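Long-range contact in protein DJ-1 homolog D (Arabidopsis thaliana, PDB 4OGG), which is a member of the DJ-1/PfpI family, with two copies of the family unit in tandem in a single chain: residues A171-F183 with V211-C223. Residues are numbered along the deposited sequence; the frame is centred on the assembly and turned at random.
Sequences ATYEGHPEFIQLF and VKVPFQSLQALGC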
ATOM      1  N   ALA C 171       6.449   1.673 -27.698  1.00 12.55           N
ATOM      2  CA  ALA C 171       5.946   0.539 -26.926  1.00 13.86           C
ATOM      3  C   ALA C 171       5.859   0.760 -25.415  1.00 14.04           C
ATOM      4  O   ALA C 171       4.920   0.285 -24.775  1.00 14.50           O
ATOM      5  CB  ALA C 171       6.803  -0.682 -27.213  1.00 13.51           C
ATOM      6  N   THR C 172       6.839   1.462 -24.850  1.00 14.25           N
ATOM      7  CA  THR C 172       6.880   1.729 -23.410  1.00 15.32           C
ATOM      8  C   THR C 172       7.572   3.060 -23.144  1.00 14.48           C
ATOM      9  O   THR C 172       8.151   3.654 -24.055  1.00 14.24           O
ATOM     10  CB  THR C 172       7.687   0.649 -22.649  1.00 16.01           C
ATOM     11  OG1 THR C 172       9.081   0.793 -22.958  1.00 17.23           O
ATOM     12  CG2 THR C 172       7.234  -0.750 -23.044  1.00 17.62           C
ATOM     13  N   TYR C 173       7.530   3.521 -21.893  1.00 14.42           N
ATOM     14  CA  TYR C 173       8.176   4.780 -21.554  1.00 13.59           C
ATOM     15  C   TYR C 173       9.689   4.733 -21.752  1.00 13.83           C
ATOM     16  O   TYR C 173      10.356   5.764 -21.722  1.00 13.29           O
ATOM     17  CB  TYR C 173       7.816   5.222 -20.126  1.00 14.16           C
ATOM     18  CG  TYR C 173       7.959   4.180 -19.035  1.00 13.56           C
ATOM     19  CD1 TYR C 173       9.212   3.686 -18.663  1.00 14.66           C
ATOM     20  CD2 TYR C 173       6.836   3.714 -18.351  1.00 15.21           C
ATOM     21  CE1 TYR C 173       9.337   2.750 -17.626  1.00 17.06           C
ATOM     22  CE2 TYR C 173       6.950   2.783 -17.318  1.00 16.48           C
ATOM     23  CZ  TYR C 173       8.197   2.304 -16.962  1.00 16.61           C
ATOM     24  OH  TYR C 173       8.301   1.371 -15.950  1.00 19.46           O
ATOM     25  N   GLU C 174      10.236   3.541 -21.966  1.00 14.55           N
ATOM     26  CA  GLU C 174      11.668   3.434 -22.199  1.00 15.73           C
ATOM     27  C   GLU C 174      12.030   3.989 -23.574  1.00 15.15           C
ATOM     28  O   GLU C 174      13.202   4.227 -23.870  1.00 16.30           O
ATOM     29  CB  GLU C 174      12.128   1.980 -22.069  1.00 18.96           C
ATOM     30  CG  GLU C 174      12.245   1.539 -20.622  1.00 22.87           C
ATOM     31  CD  GLU C 174      13.065   2.524 -19.799  1.00 28.20           C
ATOM     32  OE1 GLU C 174      14.238   2.772 -20.154  1.00 29.66           O
ATOM     33  OE2 GLU C 174      12.536   3.058 -18.799  1.00 28.92           O
ATOM     34  N   GLY C 175      11.016   4.197 -24.408  1.00 14.17           N
ATOM     35  CA  GLY C 175      11.253   4.740 -25.734  1.00 14.28           C
ATOM     36  C   GLY C 175      10.990   6.239 -25.788  1.00 13.92           C
ATOM     37  O   GLY C 175      11.028   6.841 -26.863  1.00 14.06           O
ATOM     38  N   HIS C 176      10.732   6.851 -24.632  1.00 13.51           N
ATOM     39  CA  HIS C 176      10.455   8.286 -24.585  1.00 13.25           C
ATOM     40  C   HIS C 176      11.448   9.174 -25.336  1.00 13.92           C
ATOM     41  O   HIS C 176      11.039  10.095 -26.040  1.00 13.72           O
ATOM     42  CB  HIS C 176      10.369   8.796 -23.140  1.00 12.34           C
ATOM     43  CG  HIS C 176       9.031   8.600 -22.491  1.00 14.58           C
ATOM     44  ND1 HIS C 176       7.850   8.561 -23.200  1.00 15.29           N
ATOM     45  CD2 HIS C 176       8.686   8.505 -21.185  1.00 11.90           C
ATOM     46  CE1 HIS C 176       6.836   8.451 -22.359  1.00 12.80           C
ATOM     47  NE2 HIS C 176       7.317   8.416 -21.130  1.00 16.61           N
ATOM     48  N   PRO C 177      12.766   8.927 -25.187  1.00 12.36           N
ATOM     49  CA  PRO C 177      13.743   9.770 -25.889  1.00 13.17           C
ATOM     50  C   PRO C 177      13.495   9.927 -27.391  1.00 13.58           C
ATOM     51  O   PRO C 177      13.301  11.044 -27.885  1.00 14.06           O
ATOM     52  CB  PRO C 177      15.074   9.084 -25.582  1.00 14.43           C
ATOM     53  CG  PRO C 177      14.847   8.538 -24.193  1.00 14.53           C
ATOM     54  CD  PRO C 177      13.447   7.941 -24.326  1.00 13.34           C
ATOM     55  N   GLU C 178      13.507   8.814 -28.114  1.00 13.11           N
ATOM     56  CA  GLU C 178      13.289   8.842 -29.557  1.00 13.43           C
ATOM     57  C   GLU C 178      11.842   9.214 -29.885  1.00 14.42           C
ATOM     58  O   GLU C 178      11.575   9.887 -30.877  1.00 14.08           O
ATOM     59  CB  GLU C 178      13.641   7.483 -30.173  1.00 14.60           C
ATOM     60  CG  GLU C 178      13.295   7.376 -31.652  1.00 15.88           C
ATOM     61  CD  GLU C 178      13.738   6.067 -32.279  1.00 18.22           C
ATOM     62  OE1 GLU C 178      13.905   5.068 -31.546  1.00 19.39           O
ATOM     63  OE2 GLU C 178      13.908   6.034 -33.516  1.00 20.88           O
ATOM     64  N   PHE C 179      10.919   8.775 -29.032  1.00 13.54           N
ATOM     65  CA  PHE C 179       9.492   9.054 -29.194  1.00 13.98           C
ATOM     66  C   PHE C 179       9.280  10.562 -29.250  1.00 14.35           C
ATOM     67  O   PHE C 179       8.694  11.096 -30.193  1.00 13.34           O
ATOM     68  CB  PHE C 179       8.733   8.462 -28.001  1.00 13.76           C
ATOM     69  CG  PHE C 179       7.237   8.684 -28.035  1.00 12.81           C
ATOM     70  CD1 PHE C 179       6.455   8.139 -29.046  1.00 11.73           C
ATOM     71  CD2 PHE C 179       6.608   9.374 -27.000  1.00 13.37           C
ATOM     72  CE1 PHE C 179       5.057   8.270 -29.025  1.00 13.28           C
ATOM     73  CE2 PHE C 179       5.216   9.513 -26.965  1.00 12.06           C
ATOM     74  CZ  PHE C 179       4.437   8.958 -27.980  1.00 12.22           C
ATOM     75  N   ILE C 180       9.776  11.244 -28.227  1.00 13.78           N
ATOM     76  CA  ILE C 180       9.645  12.687 -28.131  1.00 14.40           C
ATOM     77  C   ILE C 180      10.437  13.405 -29.226  1.00 15.10           C
ATOM     78  O   ILE C 180       9.963  14.385 -29.802  1.00 13.74           O
ATOM     79  CB  ILE C 180      10.096  13.164 -26.729  1.00 15.15           C
ATOM     80  CG1 ILE C 180       9.134  12.600 -25.677  1.00 15.13           C
ATOM     81  CG2 ILE C 180      10.154  14.685 -26.676  1.00 15.17           C
ATOM     82  CD1 ILE C 180       9.546  12.847 -24.237  1.00 13.94           C
ATOM     83  N   GLN C 181      11.636  12.915 -29.526  1.00 14.53           N
ATOM     84  CA  GLN C 181      12.451  13.548 -30.563  1.00 16.01           C
ATOM     85  C   GLN C 181      11.742  13.511 -31.915  1.00 14.59           C
ATOM     86  O   GLN C 181      11.703  14.511 -32.635  1.00 14.36           O
ATOM     87  CB  GLN C 181      13.810  12.853 -30.682  1.00 16.51           C
ATOM     88  CG  GLN C 181      14.835  13.674 -31.451  1.00 18.18           C
ATOM     89  CD  GLN C 181      16.158  12.951 -31.618  1.00 20.34           C
ATOM     90  OE1 GLN C 181      16.322  12.138 -32.526  1.00 22.89           O
ATOM     91  NE2 GLN C 181      17.107  13.239 -30.733  1.00 21.03           N
ATOM     92  N   LEU C 182      11.176  12.359 -32.253  1.00 14.02           N
ATOM     93  CA  LEU C 182      10.474  12.195 -33.520  1.00 14.72           C
ATOM     94  C   LEU C 182       9.256  13.106 -33.601  1.00 15.85           C
ATOM     95  O   LEU C 182       8.930  13.632 -34.668  1.00 16.87           O
ATOM     96  CB  LEU C 182      10.044  10.737 -33.695  1.00 15.62           C
ATOM     97  CG  LEU C 182      11.168   9.734 -33.967  1.00 15.84           C
ATOM     98  CD1 LEU C 182      10.660   8.321 -33.773  1.00 14.45           C
ATOM     99  CD2 LEU C 182      11.699   9.937 -35.387  1.00 13.93           C
ATOM    100  N   PHE C 183       8.588  13.292 -32.466  1.00 15.31           N
ATOM    101  CA  PHE C 183       7.401  14.137 -32.407  1.00 14.08           C
ATOM    102  C   PHE C 183       7.805  15.591 -32.617  1.00 15.61           C
ATOM    103  O   PHE C 183       7.153  16.324 -33.359  1.00 15.43           O
ATOM    104  CB  PHE C 183       6.706  13.960 -31.053  1.00 14.60           C
ATOM    105  CG  PHE C 183       5.375  14.657 -30.950  1.00 12.43           C
ATOM    106  CD1 PHE C 183       4.340  14.351 -31.832  1.00 14.82           C
ATOM    107  CD2 PHE C 183       5.145  15.593 -29.947  1.00 14.44           C
ATOM    108  CE1 PHE C 183       3.092  14.967 -31.710  1.00 14.12           C
ATOM    109  CE2 PHE C 183       3.902  16.216 -29.818  1.00 13.89           C
ATOM    110  CZ  PHE C 183       2.875  15.901 -30.700  1.00 15.45           C
ATOM    111  N   VAL C 211      13.885  12.494 -11.427  1.00 14.80           N
ATOM    112  CA  VAL C 211      14.990  11.797 -12.063  1.00 15.76           C
ATOM    113  C   VAL C 211      14.590  11.491 -13.509  1.00 16.13           C
ATOM    114  O   VAL C 211      15.313  11.825 -14.444  1.00 16.03           O
ATOM    115  CB  VAL C 211      15.357  10.468 -11.342  1.00 15.49           C
ATOM    116  CG1 VAL C 211      14.139   9.562 -11.224  1.00 16.76           C
ATOM    117  CG2 VAL C 211      16.475   9.756 -12.113  1.00 16.08           C
ATOM    118  N   LYS C 212      13.411  10.902 -13.690  1.00 14.50           N
ATOM    119  CA  LYS C 212      12.959  10.506 -15.018  1.00 12.56           C
ATOM    120  C   LYS C 212      12.710  11.626 -16.018  1.00 12.09           C
ATOM    121  O   LYS C 212      13.139  11.532 -17.168  1.00 13.88           O
ATOM    122  CB  LYS C 212      11.692   9.651 -14.916  1.00 12.11           C
ATOM    123  CG  LYS C 212      11.473   8.734 -16.124  1.00 13.82           C
ATOM    124  CD  LYS C 212      12.448   7.554 -16.099  1.00 15.04           C
ATOM    125  CE  LYS C 212      12.093   6.503 -17.146  1.00 15.48           C
ATOM    126  NZ  LYS C 212      12.979   5.301 -17.072  1.00 16.69           N
ATOM    127  N   VAL C 213      12.016  12.676 -15.598  1.00 13.48           N
ATOM    128  CA  VAL C 213      11.714  13.761 -16.523  1.00 12.22           C
ATOM    129  C   VAL C 213      12.949  14.467 -17.077  1.00 14.12           C
ATOM    130  O   VAL C 213      13.116  14.556 -18.295  1.00 14.26           O
ATOM    131  CB  VAL C 213      10.747  14.787 -15.888  1.00 13.28           C
ATOM    132  CG1 VAL C 213      10.464  15.919 -16.872  1.00 13.49           C
ATOM    133  CG2 VAL C 213       9.439  14.092 -15.520  1.00 13.23           C
ATOM    134  N   PRO C 214      13.833  14.980 -16.205  1.00 14.42           N
ATOM    135  CA  PRO C 214      15.014  15.651 -16.763  1.00 15.32           C
ATOM    136  C   PRO C 214      15.889  14.672 -17.548  1.00 15.46           C
ATOM    137  O   PRO C 214      16.422  15.006 -18.608  1.00 15.47           O
ATOM    138  CB  PRO C 214      15.728  16.194 -15.523  1.00 13.52           C
ATOM    139  CG  PRO C 214      14.594  16.405 -14.541  1.00 15.35           C
ATOM    140  CD  PRO C 214      13.776  15.152 -14.741  1.00 14.54           C
ATOM    141  N   PHE C 215      16.019  13.457 -17.023  1.00 14.63           N
ATOM    142  CA  PHE C 215      16.842  12.431 -17.656  1.00 14.59           C
ATOM    143  C   PHE C 215      16.385  12.144 -19.081  1.00 15.02           C
ATOM    144  O   PHE C 215      17.177  12.210 -20.021  1.00 16.22           O
ATOM    145  CB  PHE C 215      16.808  11.148 -16.814  1.00 14.34           C
ATOM    146  CG  PHE C 215      17.785  10.093 -17.260  1.00 16.37           C
ATOM    147  CD1 PHE C 215      17.387   9.071 -18.117  1.00 16.79           C
ATOM    148  CD2 PHE C 215      19.104  10.119 -16.820  1.00 17.81           C
ATOM    149  CE1 PHE C 215      18.287   8.087 -18.528  1.00 18.19           C
ATOM    150  CE2 PHE C 215      20.014   9.140 -17.227  1.00 17.56           C
ATOM    151  CZ  PHE C 215      19.603   8.123 -18.082  1.00 18.51           C
ATOM    152  N   GLN C 216      15.102  11.851 -19.249  1.00 13.49           N
ATOM    153  CA  GLN C 216      14.592  11.556 -20.578  1.00 13.93           C
ATOM    154  C   GLN C 216      14.434  12.791 -21.458  1.00 14.24           C
ATOM    155  O   GLN C 216      14.514  12.693 -22.681  1.00 15.22           O
ATOM    156  CB  GLN C 216      13.279  10.782 -20.474  1.00 14.09           C
ATOM    157  CG  GLN C 216      13.494   9.408 -19.861  1.00 12.73           C
ATOM    158  CD  GLN C 216      12.358   8.456 -20.132  1.00 15.87           C
ATOM    159  OE1 GLN C 216      12.574   7.331 -20.585  1.00 16.79           O
ATOM    160  NE2 GLN C 216      11.142   8.891 -19.850  1.00 11.21           N
ATOM    161  N   SER C 217      14.221  13.953 -20.848  1.00 14.82           N
ATOM    162  CA  SER C 217      14.085  15.180 -21.628  1.00 14.29           C
ATOM    163  C   SER C 217      15.415  15.458 -22.329  1.00 15.30           C
ATOM    164  O   SER C 217      15.452  15.782 -23.519  1.00 14.76           O
ATOM    165  CB  SER C 217      13.724  16.367 -20.726  1.00 15.03           C
ATOM    166  OG  SER C 217      12.394  16.269 -20.242  1.00 16.12           O
ATOM    167  N   LEU C 218      16.508  15.320 -21.587  1.00 14.43           N
ATOM    168  CA  LEU C 218      17.833  15.564 -22.147  1.00 16.34           C
ATOM    169  C   LEU C 218      18.208  14.508 -23.185  1.00 16.58           C
ATOM    170  O   LEU C 218      18.871  14.815 -24.177  1.00 17.77           O
ATOM    171  CB  LEU C 218      18.877  15.618 -21.023  1.00 16.61           C
ATOM    172  CG  LEU C 218      18.707  16.801 -20.066  1.00 17.49           C
ATOM    173  CD1 LEU C 218      19.632  16.647 -18.865  1.00 17.31           C
ATOM    174  CD2 LEU C 218      18.994  18.100 -20.808  1.00 19.14           C
ATOM    175  N   GLN C 219      17.788  13.266 -22.963  1.00 16.00           N
ATOM    176  CA  GLN C 219      18.074  12.204 -23.922  1.00 15.74           C
ATOM    177  C   GLN C 219      17.281  12.445 -25.204  1.00 15.07           C
ATOM    178  O   GLN C 219      17.730  12.093 -26.295  1.00 14.87           O
ATOM    179  CB  GLN C 219      17.681  10.836 -23.366  1.00 15.01           C
ATOM    180  CG  GLN C 219      18.581  10.304 -22.265  1.00 16.66           C
ATOM    181  CD  GLN C 219      18.139   8.937 -21.792  1.00 17.75           C
ATOM    182  OE1 GLN C 219      16.972   8.739 -21.448  1.00 16.99           O
ATOM    183  NE2 GLN C 219      19.066   7.983 -21.770  1.00 18.82           N
ATOM    184  N   ALA C 220      16.095  13.033 -25.069  1.00 14.25           N
ATOM    185  CA  ALA C 220      15.246  13.299 -26.229  1.00 15.34           C
ATOM    186  C   ALA C 220      15.889  14.308 -27.176  1.00 16.97           C
ATOM    187  O   ALA C 220      15.660  14.273 -28.389  1.00 17.13           O
ATOM    188  CB  ALA C 220      13.889  13.808 -25.780  1.00 14.34           C
ATOM    189  N   LEU C 221      16.687  15.208 -26.613  1.00 16.07           N
ATOM    190  CA  LEU C 221      17.373  16.227 -27.396  1.00 17.09           C
ATOM    191  C   LEU C 221      18.541  15.603 -28.154  1.00 17.82           C
ATOM    192  O   LEU C 221      19.016  16.160 -29.142  1.00 17.40           O
ATOM    193  CB  LEU C 221      17.883  17.343 -26.479  1.00 15.30           C
ATOM    194  CG  LEU C 221      16.823  18.218 -25.803  1.00 16.12           C
ATOM    195  CD1 LEU C 221      17.451  19.030 -24.687  1.00 14.59           C
ATOM    196  CD2 LEU C 221      16.178  19.129 -26.835  1.00 14.95           C
ATOM    197  N   GLY C 222      18.998  14.445 -27.684  1.00 18.08           N
ATOM    198  CA  GLY C 222      20.107  13.768 -28.331  1.00 18.81           C
ATOM    199  C   GLY C 222      21.352  13.671 -27.466  1.00 19.65           C
ATOM    200  O   GLY C 222      22.387  13.166 -27.909  1.00 20.79           O
ATOM    201  N   CYS C 223      21.254  14.143 -26.228  1.00 18.18           N
ATOM    202  CA  CYS C 223      22.384  14.115 -25.302  1.00 19.03           C
ATOM    203  C   CYS C 223      22.671  12.715 -24.775  1.00 19.40           C
ATOM    204  O   CYS C 223      21.782  11.864 -24.710  1.00 18.45           O
ATOM    205  CB  CYS C 223      22.113  15.027 -24.098  1.00 18.72           C
ATOM    206  SG  CYS C 223      21.714  16.746 -24.472  1.00 20.49           S
TER
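Pro-177 and Ala-220 meet where two helical segments, 176-183 and 211-221, cross at -53°, one from each DJ-1/PfpI family unit of this tandem chain: the first follows strand 167-170 of one six-stranded sheet, and the second precedes strand 224-228 of the other. The two CA atoms are 3.9 Å apart, an approach to which the small Ala-220 is well suited; its CA makes a CH...O contact with the carbonyl of Pro-177, CA to O 3.4 Å. One flank of this point is apolar: Ile-180 turns CG2 anti to its own nitrogen and lays it on the Ala-220 methyl. On the other, the Pro-177 ring runs alongside the Gln-219 chain, its CG 3.7 Å from the CB of Gln-219. The extended Gln-216 chain reaches toward Tyr-173 and His-176, though the placing of its amide atoms is doubtful. Farther along, the bent chain of Lys-212 crosses Glu-174 at about a right angle, and its NZ bridges to the syn lone pair of Glu-174 OE2 at 2.9 Å. At the far end helix 208-221 closes in a Schellman motif at Gly-222. There Gln-181, with CG anti to the backbone N (chi1 -164°), sends NE2 to Ala-220 O at 2.9 Å, a bent bond arriving from above the carbonyl plane.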